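Local structure of cellulase (Soil metagenome, 5I2U) at residues N74-L79 with T112-S117; W273-S276 with S280-A283; L297-A302 with E308-P313. The protein is a halotolerant cellulase of glycoside hydrolase family 5, which probably hydrolyses the beta-1,4-glycosidic bonds of cellulose on a TIM-barrel scaffold. All coordinates share one frame; numbering follows the deposited sequence.

Contact 1. Residues N74-L79 with T112-S117; sequences NAVQWL and TPVIES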
loop_
_atom_site.group_PDB
_atom_site.type_symbol
_atom_site.label_atom_id
_atom_site.label_comp_id
_atom_site.label_asym_id
_atom_site.label_seq_id
_atom_site.Cartn_x
_atom_site.Cartn_y
_atom_site.Cartn_z
ATOM N N ASN A 74 -12.036 7.676 12.698
ATOM C CA ASN A 74 -11.263 8.628 13.476
ATOM C C ASN A 74 -9.759 8.385 13.352
ATOM O O ASN A 74 -8.979 9.334 13.203
ATOM C CB ASN A 74 -11.708 8.603 14.933
ATOM C CG ASN A 74 -13.164 9.059 15.117
ATOM O OD1 ASN A 74 -13.717 9.793 14.298
ATOM N ND2 ASN A 74 -13.779 8.626 16.210
ATOM N N ALA A 75 -9.359 7.118 13.372
ATOM C CA ALA A 75 -7.962 6.759 13.122
ATOM C C ALA A 75 -7.492 7.288 11.778
ATOM O O ALA A 75 -6.413 7.866 11.690
ATOM C CB ALA A 75 -7.777 5.254 13.178
ATOM N N VAL A 76 -8.333 7.142 10.749
ATOM C CA VAL A 76 -7.987 7.619 9.412
ATOM C C VAL A 76 -7.884 9.153 9.372
ATOM O O VAL A 76 -6.914 9.673 8.846
ATOM C CB VAL A 76 -8.965 7.112 8.332
ATOM C CG1 VAL A 76 -8.567 7.621 6.965
ATOM C CG2 VAL A 76 -8.967 5.597 8.272
ATOM N N GLN A 77 -8.865 9.868 9.927
ATOM C CA GLN A 77 -8.797 11.330 10.014
ATOM C C GLN A 77 -7.566 11.767 10.790
ATOM O O GLN A 77 -6.917 12.729 10.392
ATOM C CB GLN A 77 -10.039 11.933 10.679
ATOM C CG GLN A 77 -9.957 13.450 10.822
ATOM C CD GLN A 77 -11.178 14.078 11.447
ATOM O OE1 GLN A 77 -12.120 13.388 11.847
ATOM N NE2 GLN A 77 -11.164 15.406 11.553
ATOM N N TRP A 78 -7.265 11.093 11.900
ATOM C CA TRP A 78 -6.064 11.416 12.654
ATOM C C TRP A 78 -4.767 11.200 11.823
ATOM O O TRP A 78 -3.842 12.006 11.907
ATOM C CB TRP A 78 -6.002 10.651 13.986
ATOM C CG TRP A 78 -4.815 11.069 14.859
ATOM C CD1 TRP A 78 -3.653 10.362 15.059
ATOM C CD2 TRP A 78 -4.676 12.282 15.613
ATOM N NE1 TRP A 78 -2.814 11.055 15.894
ATOM C CE2 TRP A 78 -3.412 12.237 16.249
ATOM C CE3 TRP A 78 -5.502 13.401 15.821
ATOM C CZ2 TRP A 78 -2.945 13.273 17.075
ATOM C CZ3 TRP A 78 -5.039 14.434 16.644
ATOM C CH2 TRP A 78 -3.772 14.354 17.266
ATOM N N LEU A 79 -4.696 10.122 11.054
ATOM C CA LEU A 79 -3.538 9.900 10.171
ATOM C C LEU A 79 -3.408 10.995 9.123
ATOM O O LEU A 79 -2.298 11.389 8.774
ATOM C CB LEU A 79 -3.616 8.536 9.482
ATOM C CG LEU A 79 -3.398 7.339 10.425
ATOM C CD1 LEU A 79 -3.888 6.065 9.767
ATOM C CD2 LEU A 79 -1.931 7.206 10.828
ATOM N N THR A 112 -14.667 -0.633 5.068
ATOM C CA THR A 112 -15.671 0.337 4.643
ATOM C C THR A 112 -15.515 1.705 5.325
ATOM O O THR A 112 -15.476 2.714 4.626
ATOM C CB THR A 112 -17.086 -0.263 4.808
ATOM O OG1 THR A 112 -17.176 -1.416 3.964
ATOM C CG2 THR A 112 -18.201 0.735 4.431
ATOM N N PRO A 113 -15.399 1.751 6.667
ATOM C CA PRO A 113 -15.147 3.058 7.295
ATOM C C PRO A 113 -13.799 3.688 6.915
ATOM O O PRO A 113 -13.702 4.903 6.840
ATOM C CB PRO A 113 -15.202 2.755 8.800
ATOM C CG PRO A 113 -15.106 1.272 8.924
ATOM C CD PRO A 113 -15.692 0.714 7.674
ATOM N N VAL A 114 -12.782 2.868 6.644
ATOM C CA VAL A 114 -11.485 3.388 6.213
ATOM C C VAL A 114 -11.592 4.038 4.822
ATOM O O VAL A 114 -11.052 5.131 4.597
ATOM C CB VAL A 114 -10.405 2.288 6.247
ATOM C CG1 VAL A 114 -9.053 2.785 5.703
ATOM C CG2 VAL A 114 -10.239 1.780 7.680
ATOM N N ILE A 115 -12.283 3.362 3.896
ATOM C CA ILE A 115 -12.493 3.886 2.530
ATOM C C ILE A 115 -13.335 5.154 2.584
ATOM O O ILE A 115 -12.953 6.178 2.022
ATOM C CB ILE A 115 -13.164 2.848 1.597
ATOM C CG1 ILE A 115 -12.242 1.646 1.359
ATOM C CG2 ILE A 115 -13.512 3.476 0.246
ATOM C CD1 ILE A 115 -12.965 0.389 0.918
ATOM N N GLU A 116 -14.470 5.076 3.277
ATOM C CA GLU A 116 -15.346 6.233 3.449
ATOM C C GLU A 116 -14.599 7.406 4.073
ATOM O O GLU A 116 -14.688 8.524 3.577
ATOM C CB GLU A 116 -16.576 5.880 4.285
ATOM C CG GLU A 116 -17.663 5.131 3.519
ATOM C CD GLU A 116 -18.795 4.659 4.422
ATOM O OE1 GLU A 116 -18.742 4.906 5.658
ATOM O OE2 GLU A 116 -19.742 4.036 3.895
ATOM N N SER A 117 -13.848 7.152 5.133
ATOM C CA SER A 117 -13.129 8.225 5.826
ATOM C C SER A 117 -12.054 8.890 4.940
ATOM O O SER A 117 -11.839 10.102 5.020
ATOM C CB SER A 117 -12.523 7.713 7.138
ATOM O OG SER A 117 -11.863 8.756 7.845
#
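Between two neighbouring outer helices of a TIM barrel, S117 OG is hydrogen-bonded to the backbone O of K73 and lies 3.4 Å from V76 CB and 3.6 Å from V76 CG1. No hydrogen bond joins 74-79 to 112-117 directly; K73 stands at the start of the helix that carries V76. A buried polar atom is thus satisfied by the first turn of the partner helix while its flank rests on a valine. The torsion explains the reach: with OG anti to the S117 nitrogen (chi1 -178°), the hydroxyl leans out toward helix 73-81.

The two helix segments run in the same general direction, inclined at 38° and with axes 8.9 Å apart at their closest, which is near enough for small side chains to fill the seam. V76 carries most of it and divides its branches between two partners. CG1 and CB lie against the serine, S117 CB standing 3.8 Å from V76 CB, whereas CG2 turns to V114, one helical turn back from S117. The two valine side chains cross at about a right angle. Beyond the seam, E116 OE1 makes a salt bridge with K73 NZ, a second tie between the same helices. The apolar end of the contact comes down to one methyl, V76 CG2, 3.8 Å from V114 CG1 and 4.1 Å from V114 CG2.

Contact 2. Residues W273-S276 with S280-A283; sequences WMES and SWVA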
loop_
_atom_site.group_PDB
_atom_site.type_symbol
_atom_site.label_atom_id
_atom_site.label_comp_id
_atom_site.label_asym_id
_atom_site.label_seq_id
_atom_site.Cartn_x
_atom_site.Cartn_y
_atom_site.Cartn_z
ATOM N N TRP A 273 16.288 7.974 -1.361
ATOM C CA TRP A 273 16.311 7.352 -2.678
ATOM C C TRP A 273 14.934 7.429 -3.352
ATOM O O TRP A 273 14.833 7.825 -4.507
ATOM C CB TRP A 273 16.813 5.898 -2.576
ATOM C CG TRP A 273 16.543 5.082 -3.782
ATOM C CD1 TRP A 273 17.215 5.121 -4.965
ATOM C CD2 TRP A 273 15.521 4.086 -3.929
ATOM N NE1 TRP A 273 16.676 4.211 -5.844
ATOM C CE2 TRP A 273 15.634 3.563 -5.233
ATOM C CE3 TRP A 273 14.514 3.593 -3.085
ATOM C CZ2 TRP A 273 14.778 2.566 -5.714
ATOM C CZ3 TRP A 273 13.667 2.608 -3.555
ATOM C CH2 TRP A 273 13.802 2.100 -4.861
ATOM N N MET A 274 13.877 7.078 -2.622
ATOM C CA MET A 274 12.515 7.191 -3.157
ATOM C C MET A 274 12.112 8.630 -3.503
ATOM O O MET A 274 11.448 8.863 -4.516
ATOM C CB MET A 274 11.491 6.592 -2.185
ATOM C CG MET A 274 11.543 5.078 -2.096
ATOM S SD MET A 274 10.245 4.420 -1.037
ATOM C CE MET A 274 10.812 4.958 0.568
ATOM N N GLU A 275 12.511 9.584 -2.672
ATOM C CA GLU A 275 12.147 10.975 -2.898
ATOM C C GLU A 275 12.824 11.538 -4.158
ATOM O O GLU A 275 12.186 12.272 -4.906
ATOM C CB GLU A 275 12.455 11.828 -1.676
ATOM C CG GLU A 275 11.590 11.505 -0.458
ATOM C CD GLU A 275 10.127 11.878 -0.615
ATOM O OE1 GLU A 275 9.827 12.905 -1.248
ATOM O OE2 GLU A 275 9.263 11.135 -0.106
ATOM N N SER A 276 14.080 11.159 -4.409
ATOM C CA SER A 276 14.783 11.584 -5.621
ATOM C C SER A 276 14.208 10.912 -6.871
ATOM O O SER A 276 14.194 11.520 -7.931
ATOM C CB SER A 276 16.299 11.354 -5.510
ATOM O OG SER A 276 16.644 9.998 -5.691
ATOM N N SER A 280 6.229 6.808 -4.753
ATOM C CA SER A 280 5.300 6.916 -3.627
ATOM C C SER A 280 5.553 5.795 -2.625
ATOM O O SER A 280 6.006 4.721 -3.011
ATOM C CB SER A 280 3.852 6.886 -4.105
ATOM O OG SER A 280 3.518 8.097 -4.746
ATOM N N TRP A 281 5.296 6.054 -1.339
ATOM C CA TRP A 281 5.561 5.050 -0.286
ATOM C C TRP A 281 4.568 5.022 0.876
ATOM O O TRP A 281 4.005 6.035 1.253
ATOM C CB TRP A 281 7.006 5.130 0.231
ATOM C CG TRP A 281 7.480 6.460 0.677
ATOM C CD1 TRP A 281 8.110 7.399 -0.086
ATOM C CD2 TRP A 281 7.399 7.009 2.000
ATOM N NE1 TRP A 281 8.412 8.511 0.669
ATOM C CE2 TRP A 281 7.988 8.303 1.954
ATOM C CE3 TRP A 281 6.875 6.542 3.220
ATOM C CZ2 TRP A 281 8.085 9.130 3.085
ATOM C CZ3 TRP A 281 6.964 7.366 4.357
ATOM C CH2 TRP A 281 7.566 8.647 4.275
ATOM N N VAL A 282 4.372 3.829 1.417
ATOM C CA VAL A 282 3.441 3.580 2.511
ATOM C C VAL A 282 4.159 2.762 3.583
ATOM O O VAL A 282 4.625 1.636 3.325
ATOM C CB VAL A 282 2.187 2.835 2.019
ATOM C CG1 VAL A 282 1.075 2.891 3.057
ATOM C CG2 VAL A 282 1.690 3.425 0.694
ATOM N N ALA A 283 4.242 3.325 4.789
ATOM C CA ALA A 283 4.944 2.662 5.904
ATOM C C ALA A 283 4.020 1.695 6.666
ATOM O O ALA A 283 2.845 2.013 6.894
ATOM C CB ALA A 283 5.527 3.700 6.839
#
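One indole, that of W281, is held in two different ways by consecutive residues of a helix: M274 lays its methyl over a face and E275 takes the ring N-H at the edge. The M274 CE carbon stands 3.9 Å from the centroid of the five-membered ring, 26° off its normal, a CH-pi contact. Its sulfur comes in more obliquely, making this a Met-aromatic pair, and SD also touches W281 CB at 3.6 Å. The bend at the last torsion of the methionine (chi3 -70°) brings the methyl over the ring.

At the edge, W281 NE1 donates to E275 OE2 at 2.9 Å in a nearly straight bond of 163°. The oxygen lies close to the indole plane and is met on its anti side, while the carboxylate stands almost perpendicular to the ring. The other oxygen, OE1, forms a salt bridge with R57, so the carboxylate is gripped at both ends and its rotation is probably restricted.

The contact closes the beta-alpha-beta unit of strand 246-252, helix 264-276 and strand 281-286. M274 and W281 both also touch V248 of the first strand, and helix 313-325 packs on the indole through S321 and I322.

Contact 3. Residues L297-A302 with E308-P313; sequences LPRASA and EDLLKP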
loop_
_atom_site.group_PDB
_atom_site.type_symbol
_atom_site.label_atom_id
_atom_site.label_comp_id
_atom_site.label_asym_id
_atom_site.label_seq_id
_atom_site.Cartn_x
_atom_site.Cartn_y
_atom_site.Cartn_z
ATOM N N LEU A 297 1.770 1.817 20.909
ATOM C CA LEU A 297 1.606 1.020 22.132
ATOM C C LEU A 297 0.147 0.559 22.270
ATOM O O LEU A 297 -0.754 1.256 21.820
ATOM C CB LEU A 297 1.975 1.828 23.373
ATOM C CG LEU A 297 3.422 2.267 23.517
ATOM C CD1 LEU A 297 3.597 2.959 24.860
ATOM C CD2 LEU A 297 4.392 1.097 23.400
ATOM N N PRO A 298 -0.084 -0.620 22.883
ATOM C CA PRO A 298 -1.455 -1.103 23.108
ATOM C C PRO A 298 -2.367 -0.135 23.852
ATOM O O PRO A 298 -3.555 -0.138 23.619
ATOM C CB PRO A 298 -1.237 -2.384 23.915
ATOM C CG PRO A 298 0.073 -2.895 23.391
ATOM C CD PRO A 298 0.910 -1.691 23.112
ATOM N N ARG A 299 -1.792 0.689 24.723
ATOM C CA ARG A 299 -2.522 1.717 25.455
ATOM C C ARG A 299 -3.190 2.751 24.570
ATOM O O ARG A 299 -4.148 3.382 24.993
ATOM C CB ARG A 299 -1.573 2.427 26.424
ATOM C CG ARG A 299 -2.228 3.491 27.294
ATOM C CD ARG A 299 -1.394 3.770 28.527
ATOM N NE ARG A 299 0.002 4.045 28.199
ATOM C CZ ARG A 299 0.505 5.237 27.862
ATOM N NH1 ARG A 299 -0.267 6.324 27.805
ATOM N NH2 ARG A 299 1.801 5.335 27.573
ATOM N N ALA A 300 -2.676 2.929 23.354
ATOM C CA ALA A 300 -3.193 3.926 22.432
ATOM C C ALA A 300 -4.684 3.734 22.162
ATOM O O ALA A 300 -5.159 2.603 22.092
ATOM C CB ALA A 300 -2.413 3.887 21.138
ATOM N N SER A 301 -5.420 4.841 22.047
ATOM C CA SER A 301 -6.836 4.782 21.665
ATOM C C SER A 301 -6.957 4.288 20.230
ATOM O O SER A 301 -6.100 4.590 19.388
ATOM C CB SER A 301 -7.490 6.157 21.788
ATOM O OG SER A 301 -8.829 6.141 21.320
ATOM N N ALA A 302 -8.006 3.523 19.960
ATOM C CA ALA A 302 -8.410 3.199 18.581
ATOM C C ALA A 302 -8.716 4.452 17.753
ATOM O O ALA A 302 -8.482 4.469 16.543
ATOM C CB ALA A 302 -9.626 2.282 18.583
ATOM N N GLU A 308 3.030 11.695 21.964
ATOM C CA GLU A 308 4.367 11.132 21.707
ATOM C C GLU A 308 4.726 9.858 22.466
ATOM O O GLU A 308 5.439 9.025 21.936
ATOM C CB GLU A 308 5.440 12.148 22.047
ATOM C CG GLU A 308 5.415 12.707 23.488
ATOM C CD GLU A 308 6.525 12.165 24.382
ATOM O OE1 GLU A 308 7.076 11.081 24.106
ATOM O OE2 GLU A 308 6.850 12.840 25.381
ATOM N N ASP A 309 4.270 9.742 23.712
ATOM C CA ASP A 309 4.545 8.551 24.548
ATOM C C ASP A 309 3.872 7.259 24.040
ATOM O O ASP A 309 4.296 6.164 24.388
ATOM C CB ASP A 309 4.153 8.801 26.023
ATOM C CG ASP A 309 2.716 9.293 26.183
ATOM O OD1 ASP A 309 2.379 10.352 25.631
ATOM O OD2 ASP A 309 1.924 8.637 26.873
ATOM N N LEU A 310 2.812 7.405 23.252
ATOM C CA LEU A 310 2.069 6.281 22.689
ATOM C C LEU A 310 2.633 5.794 21.372
ATOM O O LEU A 310 2.257 4.717 20.897
ATOM C CB LEU A 310 0.597 6.663 22.515
ATOM C CG LEU A 310 -0.151 6.806 23.841
ATOM C CD1 LEU A 310 -1.456 7.570 23.654
ATOM C CD2 LEU A 310 -0.429 5.434 24.443
ATOM N N LEU A 311 3.517 6.583 20.788
ATOM C CA LEU A 311 4.194 6.209 19.566
ATOM C C LEU A 311 5.403 5.376 19.907
ATOM O O LEU A 311 6.187 5.746 20.765
ATOM C CB LEU A 311 4.652 7.452 18.809
ATOM C CG LEU A 311 3.550 8.377 18.315
ATOM C CD1 LEU A 311 4.157 9.643 17.714
ATOM C CD2 LEU A 311 2.656 7.666 17.313
ATOM N N LYS A 312 5.529 4.240 19.252
ATOM C CA LYS A 312 6.737 3.450 19.326
ATOM C C LYS A 312 7.844 4.197 18.555
ATOM O O LYS A 312 7.542 5.070 17.738
ATOM C CB LYS A 312 6.503 2.065 18.722
ATOM C CG LYS A 312 5.613 1.151 19.557
ATOM C CD LYS A 312 6.419 0.242 20.482
ATOM C CE LYS A 312 7.080 -0.910 19.742
ATOM N NZ LYS A 312 6.079 -1.917 19.276
ATOM N N PRO A 313 9.118 3.847 18.800
ATOM C CA PRO A 313 10.226 4.429 18.028
ATOM C C PRO A 313 9.990 4.460 16.504
ATOM O O PRO A 313 10.163 5.508 15.877
ATOM C CB PRO A 313 11.400 3.522 18.370
ATOM C CG PRO A 313 11.084 2.963 19.715
ATOM C CD PRO A 313 9.593 2.897 19.823
#
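L297 and L310 bring two parts of one long loop together through their backbones: L297 N donates to L310 O at 2.9 Å and 169°. This is the tight part of the contact. A type I beta turn from L297 to A300, closed by A300 N to L297 O, places A300 against L310 CD2, which lies 3.5 Å from A300 N and 4.2 Å from A300 CB. The L297 side chain lies along the neighbouring backbone, CD1 3.3 Å from D309 O and CD2 3.7 Å from K312 CD. Were L297 cut back to alanine, both terminal methyls would go, and the aliphatic stem of K312 would probably lose its apolar partner, opening a gap beside D309 O.

The exposed side is looser. A bend at chi3 (51°) turns the R299 guanidinium so that one face meets L310 CD2, 3.4 Å from the plane and over its centre, and an edge meets D309 OD2. Both NH1 and NH2 reach that single oxygen, in weak bonds of 3.3 and 3.4 Å. D309 OD1 is hydrogen-bonded to T307 OG1, which steadies the carboxylate from the other end. Backbone bond and leucine packing probably contribute most to holding these segments together, while the long, solvent-facing salt bridge is likely to add modestly.

In the fold
Along the chain the three contacts come in series, none nested in or crossing another. Contact 1 comes first, closing the path from helix 73-81 through strand 87-93 to helix 104-120, and so joins consecutive helices of the barrel's outer layer. Contact 2 closes a much shorter connection, the turn between helix 264-276 and the final barrel strand, 281-286. Contact 3 then folds the long loop after that strand back on itself, up to the start of helix 313-325. Although distant in sequence, contacts 1 and 3 touch, A75 CB lying 3.5 Å from A302 O, so the last loop meets an early helix. Contact 2 stands apart from both, its centre about 22 Å from that of contact 1.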